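PDB 5MDN: DNA polymerase from Pyrobaculum calidifontis, which probably catalyses template-directed DNA synthesis, adding deoxyribonucleotides from their triphosphates to a growing DNA strand with release of diphosphate, as a family B polymerase. Local coordinates for residues D674-D686 against K707-V719. Numbering follows the deposited sequence.
Sequences DLIIWKTLDKELD and KVGKGTTVGYVIV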
ATOM      1  N   ASP A 674      21.552  21.530  -2.542  1.00107.64           N
ATOM      2  CA  ASP A 674      20.813  21.564  -1.286  1.00103.87           C
ATOM      3  C   ASP A 674      19.903  22.782  -1.172  1.00102.72           C
ATOM      4  O   ASP A 674      19.030  22.805  -0.298  1.00101.98           O
ATOM      5  CB  ASP A 674      21.788  21.527  -0.109  1.00103.46           C
ATOM      6  CG  ASP A 674      22.685  20.303  -0.134  1.00103.42           C
ATOM      7  OD1 ASP A 674      22.166  19.187  -0.351  1.00101.65           O
ATOM      8  OD2 ASP A 674      23.909  20.457   0.062  1.00107.48           O
ATOM      9  N   LEU A 675      20.087  23.793  -2.022  1.00108.42           N
ATOM     10  CA  LEU A 675      19.294  25.013  -1.949  1.00110.03           C
ATOM     11  C   LEU A 675      18.073  25.010  -2.865  1.00109.85           C
ATOM     12  O   LEU A 675      17.246  25.922  -2.764  1.00109.56           O
ATOM     13  CB  LEU A 675      20.170  26.229  -2.272  1.00109.60           C
ATOM     14  CG  LEU A 675      21.388  26.454  -1.372  1.00110.46           C
ATOM     15  CD1 LEU A 675      21.994  27.824  -1.630  1.00110.42           C
ATOM     16  CD2 LEU A 675      21.021  26.294   0.096  1.00111.61           C
ATOM     17  N   ILE A 676      17.937  24.022  -3.754  1.00112.10           N
ATOM     18  CA  ILE A 676      16.806  23.991  -4.678  1.00112.63           C
ATOM     19  C   ILE A 676      15.524  23.647  -3.930  1.00112.28           C
ATOM     20  O   ILE A 676      15.503  22.772  -3.053  1.00114.23           O
ATOM     21  CB  ILE A 676      17.066  23.006  -5.832  1.00111.80           C
ATOM     22  CG1 ILE A 676      18.011  23.614  -6.873  1.00111.66           C
ATOM     23  CG2 ILE A 676      15.767  22.571  -6.497  1.00112.77           C
ATOM     24  CD1 ILE A 676      19.463  23.567  -6.536  1.00111.99           C
ATOM     25  N   ILE A 677      14.444  24.346  -4.278  1.00112.28           N
ATOM     26  CA  ILE A 677      13.118  24.132  -3.707  1.00117.23           C
ATOM     27  C   ILE A 677      12.216  23.582  -4.806  1.00122.12           C
ATOM     28  O   ILE A 677      12.021  24.232  -5.840  1.00124.30           O
ATOM     29  CB  ILE A 677      12.546  25.433  -3.122  1.00117.83           C
ATOM     30  CG1 ILE A 677      13.543  26.059  -2.141  1.00117.25           C
ATOM     31  CG2 ILE A 677      11.215  25.173  -2.441  1.00116.99           C
ATOM     32  CD1 ILE A 677      13.177  27.458  -1.705  1.00116.11           C
ATOM     33  N   TRP A 678      11.668  22.387  -4.588  1.00111.93           N
ATOM     34  CA  TRP A 678      10.841  21.728  -5.592  1.00119.72           C
ATOM     35  C   TRP A 678       9.365  22.070  -5.424  1.00127.51           C
ATOM     36  O   TRP A 678       8.868  22.263  -4.311  1.00128.04           O
ATOM     37  CB  TRP A 678      10.969  20.202  -5.535  1.00121.33           C
ATOM     38  CG  TRP A 678      12.339  19.630  -5.685  1.00122.83           C
ATOM     39  CD1 TRP A 678      13.042  18.947  -4.736  1.00123.41           C
ATOM     40  CD2 TRP A 678      13.185  19.695  -6.839  1.00121.30           C
ATOM     41  NE1 TRP A 678      14.262  18.567  -5.231  1.00123.00           N
ATOM     42  CE2 TRP A 678      14.378  19.019  -6.519  1.00122.06           C
ATOM     43  CE3 TRP A 678      13.050  20.258  -8.113  1.00121.94           C
ATOM     44  CZ2 TRP A 678      15.429  18.888  -7.423  1.00122.75           C
ATOM     45  CZ3 TRP A 678      14.094  20.127  -9.009  1.00121.81           C
ATOM     46  CH2 TRP A 678      15.269  19.449  -8.659  1.00121.60           C
ATOM     47  N   LYS A 679       8.667  22.149  -6.555  1.00129.24           N
ATOM     48  CA  LYS A 679       7.211  22.136  -6.586  1.00140.37           C
ATOM     49  C   LYS A 679       6.800  21.512  -7.914  1.00147.28           C
ATOM     50  O   LYS A 679       7.402  21.803  -8.951  1.00144.38           O
ATOM     51  CB  LYS A 679       6.604  23.531  -6.413  1.00139.34           C
ATOM     52  CG  LYS A 679       5.146  23.491  -5.982  1.00137.01           C
ATOM     53  CD  LYS A 679       4.990  22.758  -4.656  1.00130.59           C
ATOM     54  CE  LYS A 679       3.538  22.387  -4.383  1.00123.42           C
ATOM     55  NZ  LYS A 679       3.053  21.314  -5.297  1.00121.07           N
ATOM     56  N   THR A 680       5.773  20.663  -7.878  1.00143.99           N
ATOM     57  CA  THR A 680       5.528  19.735  -8.976  1.00145.31           C
ATOM     58  C   THR A 680       4.551  20.234 -10.038  1.00149.94           C
ATOM     59  O   THR A 680       4.502  19.636 -11.117  1.00158.28           O
ATOM     60  CB  THR A 680       5.022  18.395  -8.423  1.00140.64           C
ATOM     61  OG1 THR A 680       5.158  17.381  -9.428  1.00136.43           O
ATOM     62  CG2 THR A 680       3.561  18.500  -8.004  1.00133.76           C
ATOM     63  N   LEU A 681       3.783  21.296  -9.772  1.00152.15           N
ATOM     64  CA  LEU A 681       2.822  21.823 -10.743  1.00148.30           C
ATOM     65  C   LEU A 681       1.819  20.761 -11.181  1.00147.33           C
ATOM     66  O   LEU A 681       2.005  20.129 -12.228  1.00147.33           O
ATOM     67  CB  LEU A 681       3.546  22.386 -11.973  1.00145.12           C
ATOM     68  CG  LEU A 681       4.124  23.800 -11.941  1.00141.51           C
ATOM     69  CD1 LEU A 681       4.773  24.120 -13.272  1.00140.58           C
ATOM     70  CD2 LEU A 681       3.020  24.804 -11.652  1.00136.24           C
ATOM     71  N   ASP A 682       0.756  20.551 -10.405  1.00149.30           N
ATOM     72  CA  ASP A 682      -0.175  19.474 -10.733  1.00151.78           C
ATOM     73  C   ASP A 682      -1.179  19.888 -11.806  1.00161.75           C
ATOM     74  O   ASP A 682      -1.554  19.072 -12.655  1.00162.77           O
ATOM     75  CB  ASP A 682      -0.904  19.007  -9.472  1.00143.40           C
ATOM     76  CG  ASP A 682      -1.698  20.114  -8.808  1.00140.95           C
ATOM     77  OD1 ASP A 682      -1.112  21.178  -8.516  1.00138.32           O
ATOM     78  OD2 ASP A 682      -2.910  19.921  -8.574  1.00140.06           O
ATOM     79  N   LYS A 683      -1.623  21.143 -11.784  1.00160.75           N
ATOM     80  CA  LYS A 683      -2.665  21.608 -12.696  1.00156.27           C
ATOM     81  C   LYS A 683      -2.191  22.738 -13.608  1.00155.25           C
ATOM     82  O   LYS A 683      -0.990  22.862 -13.887  1.00150.48           O
ATOM     83  CB  LYS A 683      -3.912  22.031 -11.918  1.00154.29           C
ATOM     84  CG  LYS A 683      -5.214  21.665 -12.631  1.00149.82           C
ATOM     85  CD  LYS A 683      -6.165  20.863 -11.757  1.00147.93           C
ATOM     86  CE  LYS A 683      -7.259  21.746 -11.189  1.00147.05           C
ATOM     87  NZ  LYS A 683      -8.209  22.198 -12.243  1.00146.15           N
ATOM     88  N   GLU A 684      -3.135  23.558 -14.077  1.00157.78           N
ATOM     89  CA  GLU A 684      -2.844  24.630 -15.020  1.00159.63           C
ATOM     90  C   GLU A 684      -2.129  25.796 -14.356  1.00161.80           C
ATOM     91  O   GLU A 684      -2.275  26.047 -13.156  1.00159.08           O
ATOM     92  CB  GLU A 684      -4.140  25.178 -15.621  1.00155.16           C
ATOM     93  CG  GLU A 684      -4.993  24.207 -16.412  1.00150.15           C
ATOM     94  CD  GLU A 684      -4.500  23.974 -17.814  1.00148.05           C
ATOM     95  OE1 GLU A 684      -3.710  24.812 -18.296  1.00145.51           O
ATOM     96  OE2 GLU A 684      -4.963  22.996 -18.455  1.00144.86           O
ATOM     97  N   LEU A 685      -1.330  26.497 -15.157  1.00159.19           N
ATOM     98  CA  LEU A 685      -0.767  27.778 -14.754  1.00158.57           C
ATOM     99  C   LEU A 685      -1.812  28.882 -14.896  1.00168.83           C
ATOM    100  O   LEU A 685      -2.615  28.876 -15.835  1.00178.75           O
ATOM    101  CB  LEU A 685       0.468  28.100 -15.605  1.00149.34           C
ATOM    102  CG  LEU A 685       1.200  29.439 -15.457  1.00139.56           C
ATOM    103  CD1 LEU A 685       2.702  29.233 -15.547  1.00133.57           C
ATOM    104  CD2 LEU A 685       0.734  30.402 -16.549  1.00137.58           C
ATOM    105  N   ASP A 686      -1.818  29.821 -13.946  1.00167.93           N
ATOM    106  CA  ASP A 686      -2.769  30.932 -13.910  1.00163.20           C
ATOM    107  C   ASP A 686      -4.205  30.487 -13.657  1.00162.92           C
ATOM    108  O   ASP A 686      -5.136  31.295 -13.810  1.00158.98           O
ATOM    109  CB  ASP A 686      -2.705  31.797 -15.175  1.00159.32           C
ATOM    110  CG  ASP A 686      -1.487  32.698 -15.197  1.00154.73           C
ATOM    111  OD1 ASP A 686      -1.024  33.072 -14.091  1.00154.54           O
ATOM    112  OD2 ASP A 686      -1.009  33.029 -16.309  1.00145.96           O
ATOM    113  N   LYS A 707       8.663  25.560 -21.727  1.00137.85           N
ATOM    114  CA  LYS A 707       7.743  24.702 -20.989  1.00136.83           C
ATOM    115  C   LYS A 707       6.870  25.489 -20.020  1.00144.48           C
ATOM    116  O   LYS A 707       7.317  26.468 -19.417  1.00142.21           O
ATOM    117  CB  LYS A 707       8.501  23.618 -20.227  1.00131.39           C
ATOM    118  CG  LYS A 707       9.844  23.280 -20.845  1.00126.48           C
ATOM    119  CD  LYS A 707      10.388  22.002 -20.255  1.00125.42           C
ATOM    120  CE  LYS A 707      10.041  20.823 -21.134  1.00124.58           C
ATOM    121  NZ  LYS A 707       8.587  20.571 -21.219  1.00126.14           N
ATOM    122  N   VAL A 708       5.617  25.041 -19.883  1.00146.97           N
ATOM    123  CA  VAL A 708       4.633  25.591 -18.953  1.00146.84           C
ATOM    124  C   VAL A 708       3.734  24.445 -18.497  1.00147.05           C
ATOM    125  O   VAL A 708       3.164  24.472 -17.399  1.00150.38           O
ATOM    126  CB  VAL A 708       3.829  26.738 -19.602  1.00144.63           C
ATOM    127  CG1 VAL A 708       2.456  26.895 -18.968  1.00142.19           C
ATOM    128  CG2 VAL A 708       4.581  28.037 -19.466  1.00141.51           C
ATOM    129  N   GLY A 709       3.666  23.399 -19.318  1.00156.02           N
ATOM    130  CA  GLY A 709       2.652  22.364 -19.243  1.00147.72           C
ATOM    131  C   GLY A 709       2.526  21.527 -17.988  1.00144.12           C
ATOM    132  O   GLY A 709       3.264  21.689 -17.012  1.00135.11           O
ATOM    133  N   LYS A 710       1.568  20.606 -18.032  1.00145.59           N
ATOM    134  CA  LYS A 710       1.161  19.841 -16.864  1.00146.44           C
ATOM    135  C   LYS A 710       2.176  18.758 -16.527  1.00145.29           C
ATOM    136  O   LYS A 710       2.784  18.156 -17.418  1.00149.50           O
ATOM    137  CB  LYS A 710      -0.192  19.185 -17.115  1.00145.99           C
ATOM    138  CG  LYS A 710      -1.380  20.108 -17.067  1.00142.14           C
ATOM    139  CD  LYS A 710      -2.624  19.320 -17.450  1.00137.05           C
ATOM    140  CE  LYS A 710      -3.836  20.214 -17.641  1.00134.19           C
ATOM    141  NZ  LYS A 710      -4.047  21.122 -16.473  1.00133.90           N
ATOM    142  N   GLY A 711       2.362  18.519 -15.234  1.00134.81           N
ATOM    143  CA  GLY A 711       3.346  17.549 -14.800  1.00136.71           C
ATOM    144  C   GLY A 711       4.767  17.974 -15.097  1.00143.15           C
ATOM    145  O   GLY A 711       5.427  17.383 -15.956  1.00145.86           O
ATOM    146  N   THR A 712       5.254  18.988 -14.387  1.00137.97           N
ATOM    147  CA  THR A 712       6.610  19.492 -14.596  1.00141.14           C
ATOM    148  C   THR A 712       7.076  20.157 -13.313  1.00139.38           C
ATOM    149  O   THR A 712       6.466  21.132 -12.864  1.00143.05           O
ATOM    150  CB  THR A 712       6.659  20.482 -15.769  1.00139.91           C
ATOM    151  OG1 THR A 712       5.341  20.979 -16.044  1.00139.79           O
ATOM    152  CG2 THR A 712       7.223  19.813 -17.013  1.00137.21           C
ATOM    153  N   THR A 713       8.149  19.633 -12.730  1.00144.30           N
ATOM    154  CA  THR A 713       8.713  20.178 -11.505  1.00138.05           C
ATOM    155  C   THR A 713       9.685  21.294 -11.863  1.00133.71           C
ATOM    156  O   THR A 713      10.464  21.171 -12.814  1.00122.85           O
ATOM    157  CB  THR A 713       9.425  19.085 -10.703  1.00136.89           C
ATOM    158  OG1 THR A 713      10.439  18.478 -11.513  1.00132.96           O
ATOM    159  CG2 THR A 713       8.436  18.012 -10.269  1.00134.93           C
ATOM    160  N   VAL A 714       9.630  22.391 -11.106  1.00134.26           N
ATOM    161  CA  VAL A 714      10.339  23.604 -11.501  1.00137.44           C
ATOM    162  C   VAL A 714      11.737  23.673 -10.889  1.00134.56           C
ATOM    163  O   VAL A 714      12.732  23.728 -11.622  1.00131.48           O
ATOM    164  CB  VAL A 714       9.484  24.853 -11.184  1.00143.85           C
ATOM    165  CG1 VAL A 714       9.140  24.961  -9.692  1.00145.18           C
ATOM    166  CG2 VAL A 714      10.190  26.117 -11.663  1.00143.37           C
ATOM    167  N   GLY A 715      11.837  23.662  -9.560  1.00134.36           N
ATOM    168  CA  GLY A 715      13.128  23.758  -8.908  1.00135.15           C
ATOM    169  C   GLY A 715      13.721  25.150  -8.993  1.00130.51           C
ATOM    170  O   GLY A 715      14.311  25.506 -10.019  1.00127.01           O
ATOM    171  N   TYR A 716      13.574  25.951  -7.940  1.00139.58           N
ATOM    172  CA  TYR A 716      14.015  27.338  -7.963  1.00131.95           C
ATOM    173  C   TYR A 716      14.899  27.652  -6.762  1.00125.18           C
ATOM    174  O   TYR A 716      14.833  26.993  -5.720  1.00121.50           O
ATOM    175  CB  TYR A 716      12.817  28.297  -8.006  1.00127.03           C
ATOM    176  CG  TYR A 716      11.899  28.231  -6.805  1.00126.67           C
ATOM    177  CD1 TYR A 716      12.157  28.979  -5.662  1.00126.23           C
ATOM    178  CD2 TYR A 716      10.765  27.431  -6.821  1.00127.86           C
ATOM    179  CE1 TYR A 716      11.314  28.924  -4.567  1.00127.16           C
ATOM    180  CE2 TYR A 716       9.916  27.372  -5.731  1.00129.12           C
ATOM    181  CZ  TYR A 716      10.197  28.120  -4.607  1.00131.62           C
ATOM    182  OH  TYR A 716       9.356  28.065  -3.519  1.00136.53           O
ATOM    183  N   VAL A 717      15.734  28.677  -6.931  1.00119.10           N
ATOM    184  CA  VAL A 717      16.604  29.186  -5.878  1.00123.72           C
ATOM    185  C   VAL A 717      16.431  30.698  -5.795  1.00128.27           C
ATOM    186  O   VAL A 717      16.393  31.383  -6.824  1.00143.48           O
ATOM    187  CB  VAL A 717      18.083  28.821  -6.132  1.00121.69           C
ATOM    188  CG1 VAL A 717      18.965  29.347  -5.011  1.00118.22           C
ATOM    189  CG2 VAL A 717      18.247  27.315  -6.282  1.00123.85           C
ATOM    190  N   ILE A 718      16.328  31.216  -4.575  1.00132.38           N
ATOM    191  CA  ILE A 718      16.218  32.655  -4.360  1.00127.35           C
ATOM    192  C   ILE A 718      17.606  33.282  -4.442  1.00123.09           C
ATOM    193  O   ILE A 718      18.562  32.793  -3.829  1.00112.24           O
ATOM    194  CB  ILE A 718      15.535  32.961  -3.015  1.00126.72           C
ATOM    195  CG1 ILE A 718      14.021  32.717  -3.093  1.00125.92           C
ATOM    196  CG2 ILE A 718      15.816  34.389  -2.570  1.00127.30           C
ATOM    197  CD1 ILE A 718      13.594  31.265  -3.100  1.00124.56           C
ATOM    198  N   VAL A 719      17.714  34.379  -5.193  1.00126.50           N
ATOM    199  CA  VAL A 719      18.977  35.044  -5.482  1.00126.70           C
ATOM    200  C   VAL A 719      18.849  36.510  -5.089  1.00130.49           C
ATOM    201  O   VAL A 719      17.750  37.071  -5.073  1.00126.20           O
ATOM    202  CB  VAL A 719      19.368  34.898  -6.974  1.00124.76           C
ATOM    203  CG1 VAL A 719      20.772  35.426  -7.233  1.00121.12           C
ATOM    204  CG2 VAL A 719      19.256  33.443  -7.415  1.00126.26           C
TER
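I677 and Y716 form a single antiparallel bridge, a hydrogen-bonded pair, in the C-terminal part of this family B polymerase, which in relatives forms the thumb. I677 N gives its hydrogen to Y716 O at 3.0 Å, and Y716 N returns one to I677 O at 3.1 Å. The side chains of the same pair meet as well: I677 CB sits over one face of the phenol, 4.0 Å from the centroid of the Y716 ring, a CH-pi contact displaced toward the rim. Y716 sets off away from 674-686, but with CG between its own backbone N and carbonyl carbon (chi1 63°) the ring folds back across I677, whose CG2 reaches the hydroxyl and whose CD1 comes to 3.7 Å from Y716 CE1, while I718 CD1 lies at the ring's edge, in its plane. A serine in place of Y716 would probably leave this flank of I677 without its aromatic cover. Beside the bridge I676, its CG1 next to the backbone N (chi1 -78°), brings that atom to 3.8 Å from V717 CG2.

Next along is G715, whose positive phi goes with a close approach of W678 CE3, 3.6 Å from G715 CA, and of I676 CG2. Past this point the pairing continues outside regular strand: V714 N reaches K679 O almost in line with the carbonyl, and two weaker bonds follow, T712 N to T680 O and G711 N to L681 O. At the far end K710 NZ reaches E684 OE2 at 2.9 Å in a salt bridge, whose hydrogen bond is weak.

Further out, V717 pairs through its backbone with M730, so the bridge adjoins the two-stranded sheet of 716-718 and 729-731, and Y746 of helix 743-756 packs on I677 and V717. H314 meets the W678 indole edge-to-face, and K683 NZ makes a salt bridge with E687 OE2.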